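Long-range contacts in nicotinamide-nucleotide adenylyltransferase NadR family / Ribosylnicotinamide kinase (Lactococcus lactis subsp. cremoris, PDB 6GYE), which binds nicotinamide riboside and probably phosphorylates it to the mononucleotide as a ribosylnicotinamide kinase, and may adenylylate that product on the way to NAD+: residues R199-S203 with Y359-I363; Y268-Y272 with E315-S319. All coordinates share one frame; numbering follows the deposited sequence.

Contact 1. Residues R199-S203 with Y359-I363; sequences RLARS and YHHAI
S203 OG lies at the edge of the Y359 ring, near its plane, whereas R199 CB and L200 CD2 approach it obliquely. One face of the ring is occupied from its own helix by I363 CB, 4.1 Å above the plane and off-centre. This is helix-helix packing in the P-loop NTPase domain, presumably the kinase, between helix 193-203, which follows the presumed Walker A loop, and helix 358-370. The axes of segments 199-203 and 359-363 cross at -53°, 10.7 Å apart at their closest. L200 spans that gap. Its CD2 branch lies 3.7 Å from A362 CB and 3.8 Å from both Y359 CE1 and I363 CD1, so one methyl is shared by three side chains. L200 and A362 also touch L298 of strand 296-300. Y359 CG is anti to the backbone N (chi1 173°), which carries the phenol out to the first helix. There Y359 OH donates to S203 OG, and S203 OG in turn donates to R199 O; both bonds of S203 OG are modelled at 2.5 Å, so their exact lengths are doubtful. S203 OG reaches R199 O from the opposite face of the carbonyl plane to S203 N.

Contact 2. Residues Y268-Y272 with E315-S319; sequences YAKLY and EWEES
Y268 and W316 bring the two backbones nearest, with their CA atoms 8.2 Å apart. Residues 268-272 form the last turn of helix 262-272, evidenced by the Y272 N to Y268 O bond of 2.9 Å. Facing them, 315-317 have helical phi and psi but lack the regular bonds, and S319, at positive phi, holds the N-cap position of helix 320-333 without a capping bond from its side chain. The contact is carried by an aromatic cluster of Y268, Y272 and W316. Y268 and the six-membered ring of W316 make a face-to-face stack, centroids 3.5 Å apart and planes 8° from parallel; the closest carbons, Y268 CZ and W316 CE3, are 3.4 Å apart. Y272 is slid away from the indole, its ring centroid 5.4 Å from that of the five-membered ring, so the overlap is slight. Its own face instead carries E315 OE1, 3.6 Å above the ring centre, with the carboxylate plane turned 20° from the ring; the bend of E315 at chi2 (-147°) helps lay the group there. L271 CB lies off-centre over the opposite face, and Y268 CD1 lies in plane at the edge. A leucine in place of W316 would probably leave the Y268 face without its flat partner and open a gap beside Y272. Y232 of helix 229-247 touches all three aromatic residues, and F323 of helix 320-333 meets the Y268 ring obliquely. W316 also touches A189, whose N makes a weak hydrogen bond with Y268 OH, in the presumed P-loop after strand 181-187.

Both contacts belong to the P-loop NTPase domain, presumably the kinase, built on the parallel sheet 255-259, 181-187, 296-300, 340-342, yet they do not touch: their centres are 27 Å apart and their nearest atoms about 17 Å. Along the chain the order is 199-203, 268-272, 315-319, 359-363, so contact 1 brackets contact 2. Contact 1 packs the end of the helix that begins at the presumed P-loop against helix 358-370, with L200 and A362 both resting on L298 of strand 296-300. Contact 2 joins helix 262-272, which follows strand 255-259, to the loop between strand 296-300 and helix 320-333. W316 touches A189 within the presumed P-loop, which probably places contact 2 alone beside a nucleotide site.

Contact 1. Residues R199-S203 with Y359-I363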
loop_
_atom_site.group_PDB
_atom_site.type_symbol
_atom_site.label_atom_id
_atom_site.label_comp_id
_atom_site.label_asym_id
_atom_site.label_seq_id
_atom_site.Cartn_x
_atom_site.Cartn_y
_atom_site.Cartn_z
ATOM N N ARG A 199 -4.108 -19.122 -13.385
ATOM C CA ARG A 199 -2.835 -19.730 -13.757
ATOM C C ARG A 199 -1.679 -18.764 -13.507
ATOM O O ARG A 199 -0.637 -19.165 -12.968
ATOM C CB ARG A 199 -2.872 -20.199 -15.206
ATOM C CG ARG A 199 -3.956 -21.229 -15.405
ATOM C CD ARG A 199 -3.504 -22.489 -16.043
ATOM N NE ARG A 199 -3.742 -22.546 -17.476
ATOM C CZ ARG A 199 -4.474 -23.485 -18.069
ATOM N NH1 ARG A 199 -5.046 -24.445 -17.345
ATOM N NH2 ARG A 199 -4.610 -23.474 -19.386
ATOM N N LEU A 200 -1.842 -17.482 -13.859
ATOM C CA LEU A 200 -0.765 -16.528 -13.587
ATOM C C LEU A 200 -0.467 -16.456 -12.092
ATOM O O LEU A 200 0.685 -16.599 -11.676
ATOM C CB LEU A 200 -1.108 -15.142 -14.137
ATOM C CG LEU A 200 -1.176 -14.973 -15.658
ATOM C CD1 LEU A 200 -1.726 -13.600 -16.002
ATOM C CD2 LEU A 200 0.190 -15.185 -16.316
ATOM N N ALA A 201 -1.506 -16.262 -11.266
ATOM C CA ALA A 201 -1.325 -16.148 -9.816
ATOM C C ALA A 201 -0.750 -17.428 -9.221
ATOM O O ALA A 201 0.213 -17.395 -8.443
ATOM C CB ALA A 201 -2.657 -15.810 -9.130
ATOM N N ARG A 202 -1.333 -18.573 -9.574
ATOM C CA ARG A 202 -0.844 -19.810 -8.981
ATOM C C ARG A 202 0.592 -20.091 -9.409
ATOM O O ARG A 202 1.338 -20.737 -8.668
ATOM C CB ARG A 202 -1.792 -20.969 -9.311
ATOM C CG ARG A 202 -3.071 -20.922 -8.444
ATOM C CD ARG A 202 -4.219 -21.737 -9.006
ATOM N NE ARG A 202 -5.351 -21.745 -8.085
ATOM C CZ ARG A 202 -6.596 -22.082 -8.405
ATOM N NH1 ARG A 202 -6.921 -22.444 -9.647
ATOM N NH2 ARG A 202 -7.524 -22.059 -7.465
ATOM N N SER A 203 1.022 -19.565 -10.562
ATOM C CA SER A 203 2.399 -19.804 -11.002
ATOM C C SER A 203 3.410 -19.269 -10.000
ATOM O O SER A 203 4.524 -19.792 -9.907
ATOM C CB SER A 203 2.651 -19.158 -12.364
ATOM O OG SER A 203 1.811 -19.717 -13.359
ATOM N N TYR A 359 -0.670 -17.509 -22.415
ATOM C CA TYR A 359 -0.097 -17.635 -21.077
ATOM C C TYR A 359 1.405 -17.336 -21.078
ATOM O O TYR A 359 1.908 -16.639 -20.181
ATOM C CB TYR A 359 -0.383 -19.029 -20.505
ATOM C CG TYR A 359 0.345 -19.249 -19.208
ATOM C CD1 TYR A 359 -0.187 -18.816 -18.001
ATOM C CD2 TYR A 359 1.599 -19.845 -19.200
ATOM C CE1 TYR A 359 0.510 -18.987 -16.814
ATOM C CE2 TYR A 359 2.302 -20.003 -18.051
ATOM C CZ TYR A 359 1.766 -19.581 -16.858
ATOM O OH TYR A 359 2.508 -19.777 -15.722
ATOM N N HIS A 360 2.145 -17.861 -22.067
ATOM C CA HIS A 360 3.566 -17.530 -22.169
ATOM C C HIS A 360 3.773 -16.027 -22.254
ATOM O O HIS A 360 4.631 -15.467 -21.556
ATOM C CB HIS A 360 4.205 -18.204 -23.385
ATOM C CG HIS A 360 4.425 -19.666 -23.212
ATOM N ND1 HIS A 360 3.385 -20.569 -23.114
ATOM C CD2 HIS A 360 5.565 -20.393 -23.125
ATOM C CE1 HIS A 360 3.875 -21.789 -22.965
ATOM N NE2 HIS A 360 5.194 -21.710 -22.974
ATOM N N HIS A 361 2.978 -15.356 -23.096
ATOM C CA HIS A 361 3.113 -13.908 -23.243
ATOM C C HIS A 361 2.882 -13.195 -21.916
ATOM O O HIS A 361 3.669 -12.332 -21.518
ATOM C CB HIS A 361 2.130 -13.399 -24.299
ATOM C CG HIS A 361 2.377 -11.983 -24.723
ATOM N ND1 HIS A 361 1.718 -11.393 -25.785
ATOM C CD2 HIS A 361 3.232 -11.045 -24.245
ATOM C CE1 HIS A 361 2.147 -10.154 -25.932
ATOM N NE2 HIS A 361 3.070 -9.918 -25.014
ATOM N N ALA A 362 1.804 -13.556 -21.214
ATOM C CA ALA A 362 1.432 -12.859 -19.987
ATOM C C ALA A 362 2.441 -13.096 -18.866
ATOM O O ALA A 362 2.786 -12.163 -18.135
ATOM C CB ALA A 362 0.030 -13.293 -19.544
ATOM N N ILE A 363 2.882 -14.343 -18.675
ATOM C CA ILE A 363 3.796 -14.612 -17.567
ATOM C C ILE A 363 5.142 -13.935 -17.826
ATOM O O ILE A 363 5.805 -13.480 -16.890
ATOM C CB ILE A 363 3.924 -16.134 -17.314
ATOM C CG1 ILE A 363 4.481 -16.397 -15.922
ATOM C CG2 ILE A 363 4.800 -16.847 -18.394
ATOM C CD1 ILE A 363 3.534 -16.012 -14.781
#

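Contact 2. Residues Y268-Y272 with E315-S319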
loop_
_atom_site.group_PDB
_atom_site.type_symbol
_atom_site.label_atom_id
_atom_site.label_comp_id
_atom_site.label_asym_id
_atom_site.label_seq_id
_atom_site.Cartn_x
_atom_site.Cartn_y
_atom_site.Cartn_z
ATOM N N TYR A 268 -18.719 -1.566 -19.840
ATOM C CA TYR A 268 -20.065 -2.117 -19.979
ATOM C C TYR A 268 -21.125 -1.047 -19.762
ATOM O O TYR A 268 -22.081 -0.946 -20.544
ATOM C CB TYR A 268 -20.280 -3.282 -19.018
ATOM C CG TYR A 268 -19.567 -4.542 -19.433
ATOM C CD1 TYR A 268 -19.814 -5.125 -20.675
ATOM C CD2 TYR A 268 -18.640 -5.153 -18.589
ATOM C CE1 TYR A 268 -19.150 -6.278 -21.071
ATOM C CE2 TYR A 268 -17.982 -6.323 -18.969
ATOM C CZ TYR A 268 -18.236 -6.876 -20.210
ATOM O OH TYR A 268 -17.583 -8.028 -20.591
ATOM N N ALA A 269 -20.960 -0.224 -18.720
ATOM C CA ALA A 269 -21.935 0.828 -18.454
ATOM C C ALA A 269 -22.066 1.772 -19.642
ATOM O O ALA A 269 -23.186 2.115 -20.048
ATOM C CB ALA A 269 -21.550 1.611 -17.195
ATOM N N LYS A 270 -20.935 2.174 -20.234
ATOM C CA LYS A 270 -20.979 3.090 -21.371
ATOM C C LYS A 270 -21.715 2.463 -22.545
ATOM O O LYS A 270 -22.479 3.142 -23.239
ATOM C CB LYS A 270 -19.558 3.508 -21.774
ATOM C CG LYS A 270 -19.490 4.570 -22.865
ATOM C CD LYS A 270 -20.113 5.894 -22.405
ATOM C CE LYS A 270 -19.749 7.060 -23.323
ATOM N NZ LYS A 270 -18.486 7.755 -22.877
ATOM N N LEU A 271 -21.525 1.161 -22.760
ATOM C CA LEU A 271 -22.125 0.495 -23.909
ATOM C C LEU A 271 -23.601 0.206 -23.720
ATOM O O LEU A 271 -24.350 0.207 -24.699
ATOM C CB LEU A 271 -21.405 -0.814 -24.211
ATOM C CG LEU A 271 -20.006 -0.652 -24.800
ATOM C CD1 LEU A 271 -19.424 -1.998 -25.158
ATOM C CD2 LEU A 271 -20.119 0.215 -26.019
ATOM N N TYR A 272 -24.044 -0.076 -22.497
ATOM C CA TYR A 272 -25.387 -0.603 -22.310
ATOM C C TYR A 272 -26.316 0.266 -21.474
ATOM O O TYR A 272 -27.531 0.067 -21.543
ATOM C CB TYR A 272 -25.323 -2.006 -21.684
ATOM C CG TYR A 272 -24.555 -2.989 -22.545
ATOM C CD1 TYR A 272 -25.080 -3.446 -23.747
ATOM C CD2 TYR A 272 -23.310 -3.460 -22.159
ATOM C CE1 TYR A 272 -24.390 -4.342 -24.542
ATOM C CE2 TYR A 272 -22.610 -4.359 -22.952
ATOM C CZ TYR A 272 -23.155 -4.794 -24.140
ATOM O OH TYR A 272 -22.469 -5.684 -24.932
ATOM N N GLU A 315 -25.303 -11.947 -22.854
ATOM C CA GLU A 315 -25.372 -10.714 -23.637
ATOM C C GLU A 315 -24.012 -10.046 -23.806
ATOM O O GLU A 315 -23.749 -9.445 -24.855
ATOM C CB GLU A 315 -26.341 -9.721 -22.997
ATOM C CG GLU A 315 -26.509 -8.429 -23.789
ATOM C CD GLU A 315 -26.759 -7.221 -22.903
ATOM O OE1 GLU A 315 -25.819 -6.792 -22.197
ATOM O OE2 GLU A 315 -27.897 -6.699 -22.915
ATOM N N TRP A 316 -23.138 -10.142 -22.798
ATOM C CA TRP A 316 -21.786 -9.596 -22.893
ATOM C C TRP A 316 -20.905 -10.360 -23.881
ATOM O O TRP A 316 -19.766 -9.941 -24.119
ATOM C CB TRP A 316 -21.124 -9.558 -21.503
ATOM C CG TRP A 316 -21.708 -8.504 -20.567
ATOM C CD1 TRP A 316 -22.728 -7.623 -20.851
ATOM C CD2 TRP A 316 -21.298 -8.215 -19.213
ATOM N NE1 TRP A 316 -22.969 -6.812 -19.761
ATOM C CE2 TRP A 316 -22.111 -7.154 -18.745
ATOM C CE3 TRP A 316 -20.324 -8.748 -18.354
ATOM C CZ2 TRP A 316 -21.979 -6.618 -17.454
ATOM C CZ3 TRP A 316 -20.196 -8.211 -17.067
ATOM C CH2 TRP A 316 -21.020 -7.158 -16.635
ATOM N N GLU A 317 -21.385 -11.488 -24.419
ATOM C CA GLU A 317 -20.585 -12.288 -25.344
ATOM C C GLU A 317 -20.462 -11.624 -26.715
ATOM O O GLU A 317 -19.389 -11.655 -27.327
ATOM C CB GLU A 317 -21.186 -13.687 -25.485
ATOM C CG GLU A 317 -20.533 -14.742 -24.604
ATOM C CD GLU A 317 -21.241 -16.083 -24.683
ATOM O OE1 GLU A 317 -21.244 -16.809 -23.669
ATOM O OE2 GLU A 317 -21.801 -16.409 -25.755
ATOM N N GLU A 318 -21.546 -11.037 -27.222
ATOM C CA GLU A 318 -21.563 -10.486 -28.572
ATOM C C GLU A 318 -21.012 -9.058 -28.586
ATOM O O GLU A 318 -21.019 -8.354 -27.573
ATOM C CB GLU A 318 -22.984 -10.531 -29.149
ATOM C CG GLU A 318 -23.128 -10.086 -30.616
ATOM C CD GLU A 318 -22.245 -10.863 -31.593
ATOM O OE1 GLU A 318 -21.767 -11.966 -31.254
ATOM O OE2 GLU A 318 -22.032 -10.361 -32.715
ATOM N N SER A 319 -20.515 -8.645 -29.761
ATOM C CA SER A 319 -19.869 -7.342 -29.940
ATOM C C SER A 319 -18.613 -7.246 -29.075
ATOM O O SER A 319 -18.436 -6.318 -28.282
ATOM C CB SER A 319 -20.835 -6.192 -29.652
ATOM O OG SER A 319 -20.992 -6.009 -28.255
#